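Local coordinates for acyl-CoA N-acyltransferases (NAT) superfamily protein (Arabidopsis thaliana, PDB 6TH0) that binds acetyl-CoA through its GNAT domain and probably transfers the acetyl group to N-terminal methionines of transmembrane proteins and to protein lysines, at residues A[10-13]-A[14-17]; A[16-19]-A[20-23]; A[35-38]-A[39-43]; A[78-82]-A[83-87]. All blocks are in the same frame, centred on the assembly; numbering follows the deposited sequence.

Contact 1: A[10-13]-A[14-17]; sequences PINP and SDLE
D15 turns its carboxylate back along the chain to N12, and the pair is bonded in both directions just before helix 16-26. D15 OD2 accepts the backbone N-H of N12 at 3.0 Å in an almost straight bond (172°), the donor lying on the anti side of the carboxylate and 27° out of its plane. In return D15 N donates to N12 O at 2.9 Å, closing a ring of bonds between the two residues. The first torsion of D15 (chi1 -64°) puts CG beside its own backbone N, which brings OD2 back to the N12 N-H, and the methyl CG2 of I11 lies 3.6 Å from D15 OD2. The side chain of N12 grips S14: OD1 takes a very short bond from S14 OG, 2.5 Å, too short to be weighed closely, and a weak one from S14 N, as in an Asx turn. P13 adds the next rung, its carbonyl O receiving L16 N at 3.0 Å. D15 is buried, and its OD2 also forms a salt bridge with R9, so an alanine here would probably leave both the N12 N-H and the R9 guanidinium without this acceptor. The turn carries strand 6-10 into helix 16-26, with I11 resting on S47 and A49 of strand 45-52 and L16 lying against F36, Q37 and V40 of helix 33-41.

Contact 2: A[16-19]-A[20-23]; sequences LERL and EQIH
The guanidinium of R18 has the methyl CD1 of I22 over one face, 4.2 Å above the plane and displaced toward the rim, while Q21 OE1 sits at its edge. R18 NH1 donates to Q21 OE1 at 2.8 Å; the acceptor lies 24° out of the guanidinium plane, whereas the nitrogen lies in the carbonyl plane of the amide. The guanidinium and amide planes are nearly perpendicular (85°), and the bond is noticeably bent. A bend at chi2 (71°) swings the arginine forward along helix 16-26 to reach this partner, and its NE is bonded to L63 O. The second flat group, the H23 imidazole, offers its edge to L19 O, which ND1 meets at 2.9 Å. Beside it the methyl CD1 of L19 approaches H23 CE1 to 3.5 Å, the two side chains running alongside in the same direction. Elsewhere the ring meets F66 at a shallow angle and packs edge-to-face with F36. Ordinary helical bonds join E20 N to L16 O, Q21 N to E17 O and I22 N to R18 O. L19 O is different: besides the helical H23 N, at 3.1 Å, it takes ND1 from the other face of its plane. One carbonyl therefore serves two donors of one residue. ND1 carries the hydrogen given to L19 O, while NE2 hydrogen-bonds with T99 OG1 of strand 93-102; the two bonds together probably hold the ring's rotation.

Contact 3: A[35-38]-A[39-43]; sequences FFQN and VVNGG
F35 and V39 meet one turn apart near the C-terminal end of helix 33-41, the second of the two helices that join the first two strands of this GNAT fold. The methyl CG2 of V39 sits over one face of the F35 ring in a CH-pi contact, 3.8 Å from the centroid and 20° off the ring normal. F35 holds CG anti to the backbone N (chi1 168°), which carries its ring toward the valine, so that CZ comes within 3.6 Å of V39 CG2. At its edge F35 directs CD2 over the centre of the F36 ring, and it also stacks with Y31. A serine in place of F35 would probably open a gap beneath V39 CG2 and leave Y31 without its stacking partner. Q37 and N41 form a more loosely joined polar pair: the side chains run abreast with their amide planes 40° apart, and N41 ND2 donates only weakly to Q37 OE1, 3.4 Å away. V39 reaches I45, S47 and T68 of the sheet. The helix ends where G42 takes a positive phi; G42 N makes a weak bond to N38 O at 3.0 Å and a backbone hydrogen bond to V39 O at 3.1 Å.

Contact 4: A[78-82]-A[83-87]; sequences EISDL and IRYDS
S80 OG and Y85 OH are only 2.5 Å apart, a hydrogen bond in which either hydroxyl could be the donor. The serine oxygen comes in at the edge of the phenol, near the ring plane, and lies 3.5 Å from Y85 CE2. It gets there because OG stands anti to the backbone N of S80 (chi1 -173°), leading it out of the turn toward the tyrosine. S80 contributes its carbonyl as well: I83 N reaches S80 O at 3.3 Å in a straight but weak bond. One face of the Y85 ring is taken by I83 CG2, which stands 3.8 Å above its centre, and K75 makes a cation-pi contact with the same ring. Behind S80, L82 N donates to I79 O at 2.8 Å and closes the short 3-10 turn that ends at L82. The whole segment belongs to the long connection between strands 63-73 and 93-102 of the GNAT sheet, where I79, buried, packs on Y133 of strand 129-137 and on L173, V175 and F177 of strand 167-177, while I83 touches F177 and R130, the latter also meeting Y85, and L82 lies on V155 and R156 of strand 153-164. Further out, D81 OD2 forms a salt bridge with R156 NH1.

Overall arrangement
The first three contacts form one cluster, and the fourth stands alone. Contacts 1 and 2 follow directly along the chain, sharing L16 and E17 on helix 16-26, with centres 9 Å apart. Contact 3 comes later, on helix 33-41, with centres 9 and 12 Å from them. The two helices touch where L19 meets V39 and H23 meets F36, so these successive turns become one layer against the sheet, with the I22 side chain of contact 2 about 8 Å from the bound acetyl-CoA. Contact 4, in the connection before strand 93-102, lies on the opposite side of the chain's centre from contacts 1 and 2, its centre 28 to 35 Å from the other three. The domain thus has local turns both in its helical layer and in a distant surface loop.

Contact 1: A[10-13]-A[14-17]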
# COMPACT_ATOMS: atom_id res chain seq x y z
N PRO A 10 -9.80 3.92 9.01
CA PRO A 10 -10.08 3.73 7.59
C PRO A 10 -10.22 5.07 6.89
O PRO A 10 -10.68 6.06 7.47
CB PRO A 10 -11.40 2.95 7.59
CG PRO A 10 -11.48 2.32 8.96
CD PRO A 10 -10.82 3.31 9.88
N ILE A 11 -9.80 5.11 5.63
CA ILE A 11 -10.08 6.30 4.83
C ILE A 11 -11.57 6.36 4.51
O ILE A 11 -12.21 5.33 4.23
CB ILE A 11 -9.21 6.30 3.56
CG1 ILE A 11 -7.75 6.41 3.97
CG2 ILE A 11 -9.57 7.51 2.68
CD1 ILE A 11 -6.78 6.40 2.81
N ASN A 12 -12.14 7.55 4.59
CA ASN A 12 -13.56 7.75 4.31
C ASN A 12 -13.75 8.89 3.33
O ASN A 12 -12.80 9.60 2.99
CB ASN A 12 -14.35 8.01 5.61
CG ASN A 12 -13.85 9.22 6.37
OD1 ASN A 12 -14.01 10.36 5.92
ND2 ASN A 12 -13.25 8.99 7.53
N PRO A 13 -14.98 9.09 2.84
CA PRO A 13 -15.19 10.10 1.79
C PRO A 13 -14.75 11.51 2.17
O PRO A 13 -14.37 12.28 1.28
CB PRO A 13 -16.70 10.03 1.55
CG PRO A 13 -17.05 8.61 1.90
CD PRO A 13 -16.17 8.25 3.05
N SER A 14 -14.81 11.88 3.45
CA SER A 14 -14.39 13.23 3.81
C SER A 14 -12.90 13.46 3.59
O SER A 14 -12.46 14.62 3.58
CB SER A 14 -14.74 13.53 5.26
OG SER A 14 -13.89 12.81 6.14
N ASP A 15 -12.12 12.39 3.40
CA ASP A 15 -10.69 12.48 3.09
C ASP A 15 -10.41 12.74 1.62
O ASP A 15 -9.24 12.93 1.25
CB ASP A 15 -9.98 11.17 3.49
CG ASP A 15 -10.02 10.90 4.97
OD1 ASP A 15 -9.80 11.84 5.76
OD2 ASP A 15 -10.28 9.73 5.36
N LEU A 16 -11.44 12.79 0.76
CA LEU A 16 -11.23 12.76 -0.68
C LEU A 16 -10.27 13.85 -1.15
O LEU A 16 -9.28 13.56 -1.83
CB LEU A 16 -12.56 12.86 -1.41
CG LEU A 16 -12.42 12.86 -2.93
CD1 LEU A 16 -11.85 11.54 -3.40
CD2 LEU A 16 -13.75 13.13 -3.60
N GLU A 17 -10.58 15.11 -0.84
CA GLU A 17 -9.75 16.23 -1.31
C GLU A 17 -8.31 16.09 -0.83
O GLU A 17 -7.36 16.17 -1.63
CB GLU A 17 -10.33 17.56 -0.84
CG GLU A 17 -9.73 18.77 -1.53
CD GLU A 17 -10.13 20.08 -0.87
OE1 GLU A 17 -11.22 20.12 -0.25
OE2 GLU A 17 -9.35 21.05 -0.96

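Contact 2: A[16-19]-A[20-23]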
# COMPACT_ATOMS: atom_id res chain seq x y z
N LEU A 16 -11.44 12.79 0.76
CA LEU A 16 -11.23 12.76 -0.68
C LEU A 16 -10.27 13.85 -1.15
O LEU A 16 -9.28 13.56 -1.83
CB LEU A 16 -12.56 12.86 -1.41
CG LEU A 16 -12.42 12.86 -2.93
CD1 LEU A 16 -11.85 11.54 -3.40
CD2 LEU A 16 -13.75 13.13 -3.60
N GLU A 17 -10.58 15.11 -0.84
CA GLU A 17 -9.75 16.23 -1.31
C GLU A 17 -8.31 16.09 -0.83
O GLU A 17 -7.36 16.17 -1.63
CB GLU A 17 -10.33 17.56 -0.84
CG GLU A 17 -9.73 18.77 -1.53
CD GLU A 17 -10.13 20.08 -0.87
OE1 GLU A 17 -11.22 20.12 -0.25
OE2 GLU A 17 -9.35 21.05 -0.96
N ARG A 18 -8.12 15.86 0.47
CA ARG A 18 -6.77 15.73 1.00
C ARG A 18 -6.05 14.53 0.39
O ARG A 18 -4.87 14.63 0.03
CB ARG A 18 -6.82 15.61 2.52
CG ARG A 18 -5.50 15.20 3.17
CD ARG A 18 -4.46 16.31 3.09
NE ARG A 18 -3.38 16.05 4.05
CZ ARG A 18 -2.24 16.75 4.10
NH1 ARG A 18 -2.04 17.74 3.25
NH2 ARG A 18 -1.33 16.45 5.00
N LEU A 19 -6.74 13.40 0.25
CA LEU A 19 -6.13 12.21 -0.32
C LEU A 19 -5.63 12.46 -1.73
O LEU A 19 -4.50 12.07 -2.08
CB LEU A 19 -7.12 11.04 -0.32
CG LEU A 19 -6.56 9.66 -0.64
CD1 LEU A 19 -5.56 9.14 0.40
CD2 LEU A 19 -7.70 8.66 -0.90
N GLU A 20 -6.46 13.09 -2.57
CA GLU A 20 -6.03 13.35 -3.94
C GLU A 20 -4.84 14.29 -3.94
O GLU A 20 -3.85 14.06 -4.65
CB GLU A 20 -7.15 13.97 -4.76
CG GLU A 20 -8.27 13.04 -5.19
CD GLU A 20 -9.30 13.78 -6.03
OE1 GLU A 20 -9.83 14.81 -5.55
OE2 GLU A 20 -9.57 13.34 -7.17
N GLN A 21 -4.90 15.31 -3.09
CA GLN A 21 -3.86 16.33 -3.08
C GLN A 21 -2.51 15.76 -2.64
O GLN A 21 -1.48 16.02 -3.28
CB GLN A 21 -4.32 17.46 -2.16
CG GLN A 21 -3.28 18.48 -1.76
CD GLN A 21 -3.38 18.80 -0.28
OE1 GLN A 21 -2.67 18.22 0.54
NE2 GLN A 21 -4.27 19.72 0.07
N ILE A 22 -2.50 14.97 -1.57
CA ILE A 22 -1.25 14.39 -1.08
C ILE A 22 -0.67 13.40 -2.09
O ILE A 22 0.55 13.32 -2.26
CB ILE A 22 -1.45 13.75 0.31
CG1 ILE A 22 -0.09 13.51 0.98
CG2 ILE A 22 -2.24 12.43 0.20
CD1 ILE A 22 -0.18 13.21 2.46
N HIS A 23 -1.52 12.59 -2.75
CA HIS A 23 -0.99 11.73 -3.80
C HIS A 23 -0.29 12.54 -4.89
O HIS A 23 0.82 12.21 -5.32
CB HIS A 23 -2.10 10.86 -4.40
CG HIS A 23 -2.37 9.61 -3.62
ND1 HIS A 23 -3.04 9.62 -2.41
CD2 HIS A 23 -2.06 8.32 -3.87
CE1 HIS A 23 -3.13 8.38 -1.96
NE2 HIS A 23 -2.55 7.57 -2.83

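Contact 3: A[35-38]-A[39-43]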
# COMPACT_ATOMS: atom_id res chain seq x y z
N PHE A 35 -9.92 6.72 -9.36
CA PHE A 35 -9.23 5.89 -8.39
C PHE A 35 -9.50 6.36 -6.97
O PHE A 35 -9.71 5.56 -6.06
CB PHE A 35 -7.73 5.87 -8.68
CG PHE A 35 -6.92 5.27 -7.58
CD1 PHE A 35 -6.88 3.89 -7.42
CD2 PHE A 35 -6.16 6.07 -6.73
CE1 PHE A 35 -6.12 3.31 -6.42
CE2 PHE A 35 -5.38 5.50 -5.72
CZ PHE A 35 -5.37 4.10 -5.56
N PHE A 36 -9.49 7.67 -6.75
CA PHE A 36 -9.67 8.16 -5.39
C PHE A 36 -11.10 8.00 -4.91
O PHE A 36 -11.32 7.84 -3.70
CB PHE A 36 -9.16 9.59 -5.29
CG PHE A 36 -7.69 9.68 -5.55
CD1 PHE A 36 -6.78 9.29 -4.58
CD2 PHE A 36 -7.22 10.09 -6.79
CE1 PHE A 36 -5.43 9.32 -4.83
CE2 PHE A 36 -5.86 10.14 -7.03
CZ PHE A 36 -4.97 9.75 -6.05
N GLN A 37 -12.08 8.05 -5.82
CA GLN A 37 -13.44 7.70 -5.45
C GLN A 37 -13.52 6.25 -5.01
O GLN A 37 -14.22 5.91 -4.05
CB GLN A 37 -14.41 7.94 -6.63
CG GLN A 37 -14.76 9.39 -6.92
CD GLN A 37 -15.55 10.05 -5.80
OE1 GLN A 37 -16.29 9.39 -5.07
NE2 GLN A 37 -15.43 11.37 -5.69
N ASN A 38 -12.86 5.36 -5.76
CA ASN A 38 -12.81 3.95 -5.38
C ASN A 38 -12.22 3.79 -3.98
O ASN A 38 -12.77 3.07 -3.15
CB ASN A 38 -11.98 3.19 -6.42
CG ASN A 38 -11.93 1.69 -6.18
OD1 ASN A 38 -12.53 1.13 -5.25
ND2 ASN A 38 -11.26 1.00 -7.10
N VAL A 39 -11.14 4.51 -3.69
CA VAL A 39 -10.48 4.36 -2.39
C VAL A 39 -11.43 4.75 -1.26
O VAL A 39 -11.66 3.98 -0.33
CB VAL A 39 -9.19 5.21 -2.35
CG1 VAL A 39 -8.63 5.26 -0.93
CG2 VAL A 39 -8.13 4.68 -3.31
N VAL A 40 -12.02 5.95 -1.34
CA VAL A 40 -12.82 6.45 -0.22
C VAL A 40 -14.14 5.72 -0.10
O VAL A 40 -14.75 5.71 0.98
CB VAL A 40 -13.05 7.97 -0.37
CG1 VAL A 40 -11.70 8.69 -0.50
CG2 VAL A 40 -13.98 8.26 -1.57
N ASN A 41 -14.62 5.11 -1.18
CA ASN A 41 -15.84 4.31 -1.16
C ASN A 41 -15.60 2.86 -0.78
O ASN A 41 -16.56 2.14 -0.50
CB ASN A 41 -16.54 4.40 -2.52
CG ASN A 41 -17.08 5.78 -2.79
OD1 ASN A 41 -17.57 6.45 -1.88
ND2 ASN A 41 -16.99 6.23 -4.04
N GLY A 42 -14.34 2.43 -0.73
CA GLY A 42 -14.00 1.10 -0.24
C GLY A 42 -14.34 -0.00 -1.23
O GLY A 42 -13.95 0.06 -2.40
N GLY A 43 -15.02 -1.04 -0.76
CA GLY A 43 -15.27 -2.20 -1.59
C GLY A 43 -14.04 -3.04 -1.86
O GLY A 43 -13.59 -3.78 -0.98

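Contact 4: A[78-82]-A[83-87]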
# COMPACT_ATOMS: atom_id res chain seq x y z
N GLU A 78 0.28 -11.77 -10.54
CA GLU A 78 1.53 -12.09 -11.22
C GLU A 78 2.46 -12.96 -10.39
O GLU A 78 3.47 -13.43 -10.94
CB GLU A 78 2.26 -10.80 -11.58
CG GLU A 78 2.81 -10.07 -10.39
CD GLU A 78 3.20 -8.64 -10.71
OE1 GLU A 78 2.29 -7.82 -10.97
OE2 GLU A 78 4.42 -8.34 -10.70
N ILE A 79 2.18 -13.20 -9.12
CA ILE A 79 3.04 -14.04 -8.29
C ILE A 79 2.41 -15.40 -8.06
O ILE A 79 2.85 -16.15 -7.18
CB ILE A 79 3.39 -13.37 -6.95
CG1 ILE A 79 2.12 -13.12 -6.14
CG2 ILE A 79 4.16 -12.08 -7.18
CD1 ILE A 79 2.38 -12.54 -4.79
N SER A 80 1.41 -15.76 -8.86
CA SER A 80 0.80 -17.07 -8.73
C SER A 80 1.84 -18.17 -8.92
O SER A 80 1.70 -19.26 -8.37
CB SER A 80 -0.33 -17.23 -9.74
OG SER A 80 -1.03 -18.43 -9.52
N ASP A 81 2.89 -17.89 -9.71
CA ASP A 81 3.94 -18.87 -9.92
C ASP A 81 4.73 -19.15 -8.65
O ASP A 81 5.44 -20.16 -8.59
CB ASP A 81 4.91 -18.41 -11.01
CG ASP A 81 5.61 -17.11 -10.65
OD1 ASP A 81 4.94 -16.12 -10.32
OD2 ASP A 81 6.86 -17.08 -10.68
N LEU A 82 4.63 -18.29 -7.65
CA LEU A 82 5.43 -18.44 -6.44
C LEU A 82 4.71 -19.21 -5.34
O LEU A 82 5.32 -19.52 -4.32
CB LEU A 82 5.81 -17.06 -5.90
CG LEU A 82 6.57 -16.09 -6.80
CD1 LEU A 82 6.77 -14.80 -6.04
CD2 LEU A 82 7.91 -16.68 -7.24
N ILE A 83 3.43 -19.54 -5.55
CA ILE A 83 2.55 -20.08 -4.51
C ILE A 83 2.38 -21.58 -4.65
O ILE A 83 2.23 -22.10 -5.76
CB ILE A 83 1.18 -19.38 -4.56
CG1 ILE A 83 1.34 -17.90 -4.22
CG2 ILE A 83 0.16 -20.06 -3.65
CD1 ILE A 83 0.06 -17.06 -4.35
N ARG A 84 2.47 -22.29 -3.53
CA ARG A 84 2.15 -23.72 -3.50
C ARG A 84 0.67 -23.80 -3.22
O ARG A 84 0.23 -23.41 -2.13
CB ARG A 84 2.97 -24.46 -2.45
CG ARG A 84 4.41 -24.76 -2.87
CD ARG A 84 4.96 -25.99 -2.15
NE ARG A 84 5.10 -25.77 -0.71
CZ ARG A 84 4.19 -26.12 0.19
NH1 ARG A 84 3.06 -26.69 -0.20
NH2 ARG A 84 4.40 -25.89 1.48
N TYR A 85 -0.10 -24.30 -4.18
CA TYR A 85 -1.55 -24.37 -4.06
C TYR A 85 -1.97 -25.69 -3.44
O TYR A 85 -1.66 -26.76 -3.97
CB TYR A 85 -2.21 -24.21 -5.42
CG TYR A 85 -2.17 -22.80 -5.93
CD1 TYR A 85 -3.07 -21.86 -5.44
CD2 TYR A 85 -1.24 -22.40 -6.87
CE1 TYR A 85 -3.03 -20.58 -5.88
CE2 TYR A 85 -1.20 -21.12 -7.32
CZ TYR A 85 -2.10 -20.21 -6.82
OH TYR A 85 -2.09 -18.93 -7.26
N ASP A 86 -2.76 -25.61 -2.38
CA ASP A 86 -3.29 -26.78 -1.70
C ASP A 86 -4.71 -26.95 -2.21
O ASP A 86 -5.54 -26.07 -2.03
CB ASP A 86 -3.25 -26.60 -0.18
CG ASP A 86 -3.89 -27.75 0.55
OD1 ASP A 86 -4.23 -28.76 -0.10
OD2 ASP A 86 -4.07 -27.63 1.78
N SER A 87 -4.99 -28.10 -2.81
CA SER A 87 -6.30 -28.29 -3.43
C SER A 87 -7.43 -28.09 -2.43
O SER A 87 -8.49 -27.57 -2.80
CB SER A 87 -6.37 -29.68 -4.06
OG SER A 87 -7.68 -29.96 -4.54